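PDB 3HTN: putative DNA binding protein from Bacteroides thetaiotaomicron VPI-5482, which binds metal ions and probably also binds DNA. Local coordinates for residues S45-R58 and H111-V125. Sequence-based numbering, arbitrary orientation. Where two conformers were deposited one is given.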
ATOM      1  N   SER A  45      10.337   4.682  -5.223  1.00 15.07           N
ATOM      2  CA  SER A  45       9.398   3.805  -4.550  1.00 16.47           C
ATOM      3  C   SER A  45       8.958   2.715  -5.482  1.00 18.00           C
ATOM      4  O   SER A  45       9.050   2.850  -6.699  1.00 16.77           O
ATOM      5  CB  SER A  45       8.191   4.600  -4.094  1.00 19.18           C
ATOM      6  OG  SER A  45       7.480   5.055  -5.220  1.00 24.65           O
ATOM      7  N   ILE A  46       8.498   1.610  -4.896  1.00 16.48           N
ATOM      8  CA  ILE A  46       7.990   0.484  -5.658  1.00 15.34           C
ATOM      9  C   ILE A  46       6.720   0.031  -4.968  1.00 17.15           C
ATOM     10  O   ILE A  46       6.695  -0.084  -3.752  1.00 16.94           O
ATOM     11  CB  ILE A  46       9.004  -0.697  -5.702  1.00 16.35           C
ATOM     12  CG1 ILE A  46      10.344  -0.283  -6.308  1.00 16.98           C
ATOM     13  CG2 ILE A  46       8.383  -1.912  -6.459  1.00 17.23           C
ATOM     14  CD1 ILE A  46      11.425  -1.378  -6.345  1.00 16.73           C
ATOM     15  N   ASN A  47       5.685  -0.224  -5.753  1.00 16.81           N
ATOM     16  CA  ASN A  47       4.396  -0.664  -5.262  1.00 17.31           C
ATOM     17  C   ASN A  47       3.769  -1.544  -6.309  1.00 17.58           C
ATOM     18  O   ASN A  47       3.843  -1.245  -7.483  1.00 21.12           O
ATOM     19  CB  ASN A  47       3.496   0.521  -5.053  1.00 20.86           C
ATOM     20  CG  ASN A  47       3.944   1.380  -3.925  1.00 27.21           C
ATOM     21  OD1 ASN A  47       3.715   1.033  -2.756  1.00 28.39           O
ATOM     22  ND2 ASN A  47       4.599   2.518  -4.237  1.00 27.73           N
ATOM     23  N   GLY A  48       3.137  -2.633  -5.903  1.00 17.09           N
ATOM     24  CA  GLY A  48       2.374  -3.408  -6.840  1.00 17.23           C
ATOM     25  C   GLY A  48       1.721  -4.661  -6.334  1.00 17.43           C
ATOM     26  O   GLY A  48       1.604  -4.871  -5.116  1.00 16.11           O
ATOM     27  N   ILE A  49       1.265  -5.467  -7.293  1.00 15.94           N
ATOM     28  CA  ILE A  49       0.446  -6.647  -7.044  1.00 16.31           C
ATOM     29  C   ILE A  49       0.825  -7.725  -8.045  1.00 15.97           C
ATOM     30  O   ILE A  49       1.507  -7.472  -9.059  1.00 17.03           O
ATOM     31  CB  ILE A  49      -1.087  -6.307  -7.122  1.00 14.33           C
ATOM     32  CG1 ILE A  49      -1.478  -5.725  -8.496  1.00 15.13           C
ATOM     33  CG2 ILE A  49      -1.493  -5.356  -6.014  1.00 15.94           C
ATOM     34  CD1 ILE A  49      -2.993  -5.639  -8.727  1.00 17.42           C
ATOM     35  N   GLY A  50       0.365  -8.949  -7.790  1.00 14.98           N
ATOM     36  CA  GLY A  50       0.677 -10.061  -8.646  1.00 17.29           C
ATOM     37  C   GLY A  50       0.401 -11.354  -7.897  1.00 15.98           C
ATOM     38  O   GLY A  50      -0.262 -11.341  -6.862  1.00 17.95           O
ATOM     39  N   ALA A  51       0.873 -12.454  -8.461  1.00 15.32           N
ATOM     40  CA  ALA A  51       0.714 -13.782  -7.882  1.00 15.47           C
ATOM     41  C   ALA A  51       2.033 -14.517  -7.967  1.00 15.22           C
ATOM     42  O   ALA A  51       2.854 -14.289  -8.881  1.00 15.75           O
ATOM     43  CB  ALA A  51      -0.398 -14.553  -8.581  1.00 17.92           C
ATOM     44  N   ILE A  52       2.252 -15.363  -6.960  1.00 14.90           N
ATOM     45  CA  ILE A  52       3.525 -16.034  -6.742  1.00 14.26           C
ATOM     46  C   ILE A  52       3.321 -17.481  -6.312  1.00 14.65           C
ATOM     47  O   ILE A  52       2.265 -17.865  -5.830  1.00 15.88           O
ATOM     48  CB  ILE A  52       4.386 -15.318  -5.683  1.00 14.70           C
ATOM     49  CG1 ILE A  52       3.678 -15.270  -4.332  1.00 15.15           C
ATOM     50  CG2 ILE A  52       4.741 -13.903  -6.141  1.00 15.49           C
ATOM     51  CD1 ILE A  52       4.486 -14.663  -3.222  1.00 14.67           C
ATOM     52  N   GLY A  53       4.357 -18.276  -6.539  1.00 13.72           N
ATOM     53  CA  GLY A  53       4.411 -19.683  -6.131  1.00 15.55           C
ATOM     54  C   GLY A  53       5.418 -20.026  -5.062  1.00 14.70           C
ATOM     55  O   GLY A  53       5.477 -21.186  -4.603  1.00 16.70           O
ATOM     56  N   GLU A  54       6.191 -19.024  -4.637  0.70 16.88           N
ATOM     57  CA  GLU A  54       7.179 -19.193  -3.580  0.70 17.31           C
ATOM     58  C   GLU A  54       7.462 -17.815  -2.998  0.70 15.81           C
ATOM     59  O   GLU A  54       7.498 -16.831  -3.729  0.70 15.99           O
ATOM     60  CB  GLU A  54       8.450 -19.857  -4.114  0.70 17.65           C
ATOM     61  CG  GLU A  54       9.399 -20.319  -3.022  0.70 17.19           C
ATOM     62  CD  GLU A  54      10.368 -21.384  -3.495  0.70 19.58           C
ATOM     63  OE1 GLU A  54       9.926 -22.347  -4.177  0.70 26.63           O
ATOM     64  OE2 GLU A  54      11.572 -21.267  -3.167  0.70 27.20           O
ATOM     65  N   LEU A  55       7.637 -17.751  -1.680  1.00 13.74           N
ATOM     66  CA  LEU A  55       7.883 -16.509  -0.965  1.00 13.89           C
ATOM     67  C   LEU A  55       8.860 -16.733   0.146  1.00 15.62           C
ATOM     68  O   LEU A  55       8.718 -17.713   0.867  1.00 15.67           O
ATOM     69  CB  LEU A  55       6.585 -16.052  -0.302  1.00 15.07           C
ATOM     70  CG  LEU A  55       6.621 -14.791   0.560  1.00 14.74           C
ATOM     71  CD1 LEU A  55       6.967 -13.539  -0.263  1.00 15.65           C
ATOM     72  CD2 LEU A  55       5.318 -14.614   1.312  1.00 15.59           C
ATOM     73  N   THR A  56       9.812 -15.823   0.306  1.00 13.57           N
ATOM     74  CA  THR A  56      10.691 -15.864   1.465  1.00 12.67           C
ATOM     75  C   THR A  56      10.580 -14.523   2.186  1.00 13.89           C
ATOM     76  O   THR A  56      10.830 -13.465   1.595  1.00 14.88           O
ATOM     77  CB  THR A  56      12.143 -16.141   1.123  1.00 13.80           C
ATOM     78  OG1 THR A  56      12.212 -17.353   0.363  1.00 15.75           O
ATOM     79  CG2 THR A  56      12.975 -16.305   2.412  1.00 13.90           C
ATOM     80  N   LEU A  57      10.239 -14.599   3.475  1.00 15.47           N
ATOM     81  CA  LEU A  57      10.180 -13.456   4.382  1.00 14.90           C
ATOM     82  C   LEU A  57      11.234 -13.579   5.440  1.00 15.85           C
ATOM     83  O   LEU A  57      11.636 -14.691   5.777  1.00 15.77           O
ATOM     84  CB  LEU A  57       8.812 -13.374   5.053  1.00 14.90           C
ATOM     85  CG  LEU A  57       7.588 -13.308   4.144  1.00 14.87           C
ATOM     86  CD1 LEU A  57       6.296 -13.380   4.976  1.00 14.47           C
ATOM     87  CD2 LEU A  57       7.632 -12.063   3.216  1.00 16.12           C
ATOM     88  N   ARG A  58      11.695 -12.447   5.966  1.00 13.95           N
ATOM     89  CA  ARG A  58      12.633 -12.413   7.084  1.00 14.90           C
ATOM     90  C   ARG A  58      11.998 -11.765   8.290  1.00 14.58           C
ATOM     91  O   ARG A  58      11.415 -10.682   8.173  1.00 15.79           O
ATOM     92  CB  ARG A  58      13.881 -11.626   6.728  1.00 15.10           C
ATOM     93  CG  ARG A  58      14.872 -11.518   7.877  1.00 15.41           C
ATOM     94  CD  ARG A  58      16.221 -11.065   7.453  1.00 15.53           C
ATOM     95  NE  ARG A  58      16.896 -12.077   6.661  1.00 14.99           N
ATOM     96  CZ  ARG A  58      18.074 -11.932   6.049  1.00 17.75           C
ATOM     97  NH1 ARG A  58      18.696 -10.781   6.040  1.00 21.06           N
ATOM     98  NH2 ARG A  58      18.598 -12.932   5.386  1.00 18.64           N
ATOM     99  N   HIS A 111       8.881  -8.607   5.899  0.50 14.27           N
ATOM    100  CA  HIS A 111       9.997  -8.112   5.106  0.50 13.76           C
ATOM    101  C   HIS A 111      10.321  -9.130   4.032  0.50 14.49           C
ATOM    102  O   HIS A 111      10.600 -10.275   4.325  0.50 15.86           O
ATOM    103  CB  HIS A 111      11.184  -7.868   6.017  0.50 14.15           C
ATOM    104  CG  HIS A 111      12.494  -7.661   5.326  0.50 13.74           C
ATOM    105  ND1 HIS A 111      12.638  -7.031   4.110  0.50 14.97           N
ATOM    106  CD2 HIS A 111      13.746  -7.927   5.760  0.50 12.69           C
ATOM    107  CE1 HIS A 111      13.929  -6.952   3.817  0.50 13.12           C
ATOM    108  NE2 HIS A 111      14.614  -7.506   4.795  0.50 16.38           N
ATOM    109  N   LEU A 112      10.238  -8.693   2.778  1.00 14.36           N
ATOM    110  CA  LEU A 112      10.424  -9.549   1.631  1.00 15.35           C
ATOM    111  C   LEU A 112      11.876  -9.763   1.263  1.00 14.42           C
ATOM    112  O   LEU A 112      12.613  -8.794   1.045  1.00 15.13           O
ATOM    113  CB  LEU A 112       9.725  -8.919   0.420  1.00 15.41           C
ATOM    114  CG  LEU A 112       9.880  -9.616  -0.918  1.00 14.07           C
ATOM    115  CD1 LEU A 112       9.239 -11.030  -0.912  1.00 16.83           C
ATOM    116  CD2 LEU A 112       9.296  -8.731  -2.025  1.00 14.72           C
ATOM    117  N   LEU A 113      12.290 -11.024   1.171  1.00 13.11           N
ATOM    118  CA  LEU A 113      13.607 -11.380   0.613  1.00 14.15           C
ATOM    119  C   LEU A 113      13.547 -11.828  -0.832  1.00 15.37           C
ATOM    120  O   LEU A 113      14.416 -11.482  -1.627  1.00 16.30           O
ATOM    121  CB  LEU A 113      14.275 -12.495   1.422  1.00 15.32           C
ATOM    122  CG  LEU A 113      14.622 -12.166   2.880  1.00 17.83           C
ATOM    123  CD1 LEU A 113      15.443 -13.319   3.450  1.00 16.51           C
ATOM    124  CD2 LEU A 113      15.385 -10.820   2.996  1.00 16.39           C
ATOM    125  N   SER A 114      12.529 -12.607  -1.160  0.50 14.75           N
ATOM    126  CA  SER A 114      12.367 -13.110  -2.509  0.50 15.13           C
ATOM    127  C   SER A 114      10.976 -13.646  -2.722  0.50 15.66           C
ATOM    128  O   SER A 114      10.263 -13.953  -1.772  0.50 15.76           O
ATOM    129  CB  SER A 114      13.366 -14.230  -2.773  0.50 15.82           C
ATOM    130  OG  SER A 114      13.131 -15.343  -1.933  0.50 17.44           O
ATOM    131  N   ALA A 115      10.589 -13.734  -3.986  1.00 15.47           N
ATOM    132  CA  ALA A 115       9.304 -14.296  -4.360  1.00 15.25           C
ATOM    133  C   ALA A 115       9.371 -14.681  -5.824  1.00 15.89           C
ATOM    134  O   ALA A 115       9.833 -13.886  -6.623  1.00 17.66           O
ATOM    135  CB  ALA A 115       8.171 -13.330  -4.127  1.00 17.13           C
ATOM    136  N   ILE A 116       8.890 -15.869  -6.166  1.00 17.75           N
ATOM    137  CA  ILE A 116       8.887 -16.348  -7.551  1.00 16.60           C
ATOM    138  C   ILE A 116       7.492 -16.183  -8.133  1.00 15.59           C
ATOM    139  O   ILE A 116       6.539 -16.804  -7.653  1.00 14.60           O
ATOM    140  CB  ILE A 116       9.320 -17.823  -7.648  1.00 15.24           C
ATOM    141  CG1 ILE A 116      10.734 -17.999  -7.067  1.00 18.50           C
ATOM    142  CG2 ILE A 116       9.258 -18.306  -9.114  1.00 16.56           C
ATOM    143  CD1 ILE A 116      11.192 -19.480  -6.964  1.00 20.80           C
ATOM    144  N   GLN A 117       7.379 -15.355  -9.168  1.00 14.68           N
ATOM    145  CA  GLN A 117       6.113 -15.128  -9.818  1.00 15.06           C
ATOM    146  C   GLN A 117       5.515 -16.390 -10.423  1.00 16.02           C
ATOM    147  O   GLN A 117       6.214 -17.227 -10.981  1.00 15.35           O
ATOM    148  CB  GLN A 117       6.292 -14.051 -10.868  1.00 14.81           C
ATOM    149  CG  GLN A 117       5.021 -13.570 -11.549  1.00 15.57           C
ATOM    150  CD  GLN A 117       5.260 -12.346 -12.322  1.00 19.70           C
ATOM    151  OE1 GLN A 117       5.935 -11.434 -11.849  1.00 18.70           O
ATOM    152  NE2 GLN A 117       4.702 -12.288 -13.512  1.00 19.54           N
ATOM    153  N   ASN A 118       4.206 -16.499 -10.292  1.00 16.99           N
ATOM    154  CA  ASN A 118       3.426 -17.565 -10.911  1.00 15.01           C
ATOM    155  C   ASN A 118       2.064 -16.971 -11.265  1.00 15.43           C
ATOM    156  O   ASN A 118       1.068 -17.142 -10.554  1.00 16.91           O
ATOM    157  CB  ASN A 118       3.314 -18.781  -9.996  1.00 15.73           C
ATOM    158  CG  ASN A 118       2.856 -19.996 -10.750  1.00 20.62           C
ATOM    159  OD1 ASN A 118       3.261 -20.191 -11.896  1.00 20.61           O
ATOM    160  ND2 ASN A 118       1.989 -20.798 -10.145  1.00 19.57           N
ATOM    161  N   GLY A 119       2.049 -16.258 -12.388  1.00 16.05           N
ATOM    162  CA  GLY A 119       0.900 -15.466 -12.831  1.00 16.41           C
ATOM    163  C   GLY A 119       1.448 -14.128 -13.299  1.00 16.88           C
ATOM    164  O   GLY A 119       2.462 -14.086 -14.009  1.00 18.49           O
ATOM    165  N   ALA A 120       0.806 -13.042 -12.876  1.00 16.48           N
ATOM    166  CA  ALA A 120       1.154 -11.681 -13.248  1.00 17.78           C
ATOM    167  C   ALA A 120       2.011 -11.039 -12.198  1.00 16.68           C
ATOM    168  O   ALA A 120       2.048 -11.484 -11.037  1.00 17.70           O
ATOM    169  CB  ALA A 120      -0.134 -10.865 -13.427  1.00 18.84           C
ATOM    170  N   GLY A 121       2.674  -9.960 -12.586  1.00 16.69           N
ATOM    171  CA  GLY A 121       3.515  -9.183 -11.691  1.00 15.51           C
ATOM    172  C   GLY A 121       3.564  -7.755 -12.182  1.00 16.14           C
ATOM    173  O   GLY A 121       4.254  -7.460 -13.167  1.00 16.29           O
ATOM    174  N   GLU A 122       2.808  -6.884 -11.523  1.00 16.07           N
ATOM    175  CA  GLU A 122       2.471  -5.547 -12.038  1.00 16.24           C
ATOM    176  C   GLU A 122       2.881  -4.521 -11.018  1.00 14.33           C
ATOM    177  O   GLU A 122       2.260  -4.416  -9.974  1.00 14.56           O
ATOM    178  CB  GLU A 122       0.969  -5.502 -12.302  1.00 16.11           C
ATOM    179  CG  GLU A 122       0.546  -6.518 -13.365  1.00 16.21           C
ATOM    180  CD  GLU A 122      -0.947  -6.651 -13.559  1.00 17.28           C
ATOM    181  OE1 GLU A 122      -1.705  -5.795 -13.056  1.00 18.18           O
ATOM    182  OE2 GLU A 122      -1.343  -7.614 -14.256  1.00 16.95           O
ATOM    183  N   PHE A 123       3.962  -3.798 -11.298  1.00 16.80           N
ATOM    184  CA  PHE A 123       4.584  -2.909 -10.331  1.00 16.41           C
ATOM    185  C   PHE A 123       4.768  -1.524 -10.887  1.00 20.02           C
ATOM    186  O   PHE A 123       4.962  -1.370 -12.094  1.00 23.54           O
ATOM    187  CB  PHE A 123       5.930  -3.493  -9.872  1.00 17.74           C
ATOM    188  CG  PHE A 123       5.772  -4.844  -9.280  1.00 16.48           C
ATOM    189  CD1 PHE A 123       5.348  -4.972  -7.970  1.00 19.61           C
ATOM    190  CD2 PHE A 123       5.943  -5.981 -10.032  1.00 19.39           C
ATOM    191  CE1 PHE A 123       5.121  -6.209  -7.427  1.00 20.24           C
ATOM    192  CE2 PHE A 123       5.730  -7.220  -9.483  1.00 19.56           C
ATOM    193  CZ  PHE A 123       5.301  -7.339  -8.191  1.00 18.10           C
ATOM    194  N   VAL A 124       4.618  -0.526 -10.030  1.00 15.74           N
ATOM    195  CA  VAL A 124       4.863   0.860 -10.393  1.00 17.18           C
ATOM    196  C   VAL A 124       6.148   1.273  -9.674  1.00 17.15           C
ATOM    197  O   VAL A 124       6.239   1.162  -8.434  1.00 16.62           O
ATOM    198  CB  VAL A 124       3.707   1.787 -10.003  1.00 16.47           C
ATOM    199  CG1 VAL A 124       4.022   3.234 -10.418  1.00 18.19           C
ATOM    200  CG2 VAL A 124       2.397   1.314 -10.672  1.00 19.65           C
ATOM    201  N   VAL A 125       7.137   1.710 -10.444  1.00 15.66           N
ATOM    202  CA  VAL A 125       8.437   2.152  -9.900  1.00 15.95           C
ATOM    203  C   VAL A 125       8.541   3.640 -10.156  1.00 16.56           C
ATOM    204  O   VAL A 125       8.502   4.047 -11.322  1.00 17.61           O
ATOM    205  CB  VAL A 125       9.605   1.444 -10.546  1.00 15.51           C
ATOM    206  CG1 VAL A 125      10.958   1.970  -9.983  1.00 20.06           C
ATOM    207  CG2 VAL A 125       9.495  -0.050 -10.371  1.00 16.31           C
TER
HETATM  208  O   HOH W   1       5.659   3.352  -6.767  1.00 22.56           O
HETATM  209  O   HOH W   2      11.350 -17.222  -2.425  1.00 24.16           O
HETATM  210  O   HOH W   3       8.873  -9.934   8.479  1.00 17.24           O
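Both segments turn a corner, at G53 and at N118-G119, and pair antiparallel on either arm, 45-52 against 120-125 (axes at 161°) and 54-58 against 111-117 (143°), with backbone bonds such as V124 N to N47 O (2.8 Å). At a classic bulge, T56 faces both L113 and S114: T56 O takes L113 N at 2.9 Å and, more weakly, S114 N. A water bridges T56 OG1 and S114 OG, and T56 OG1 also bonds to T71. L113, its CG turned anti to the carbonyl carbon (chi1 -63°), lays CD2 over the centre of one face of the R58 guanidinium, 4.1 Å above the plane, while CD1 meets T56 CG2. Losing both contacts to an alanine at L113 is likely to leave R58 relying on its NE salt bridge to D69. Inside, L55 CD1 presses on L112 CD1 at 3.4 Å, tighter than usual for carbons. Where the other pair faces inward, F123 CD1 sits 3.5 Å from G48 CA, on the side where a CB would clash. H111 puts ring atom CD2 3.8 Å from R58 CB; its ring packs against H97, and H95 and H97 bind nickel, which also lies about 3 Å from the H111 side chain. Greasy on its inner face, the contact is polar at the bulge edge, holding H111, an observed iron ligand of this protein, close to an arginine whose charge D69 probably balances.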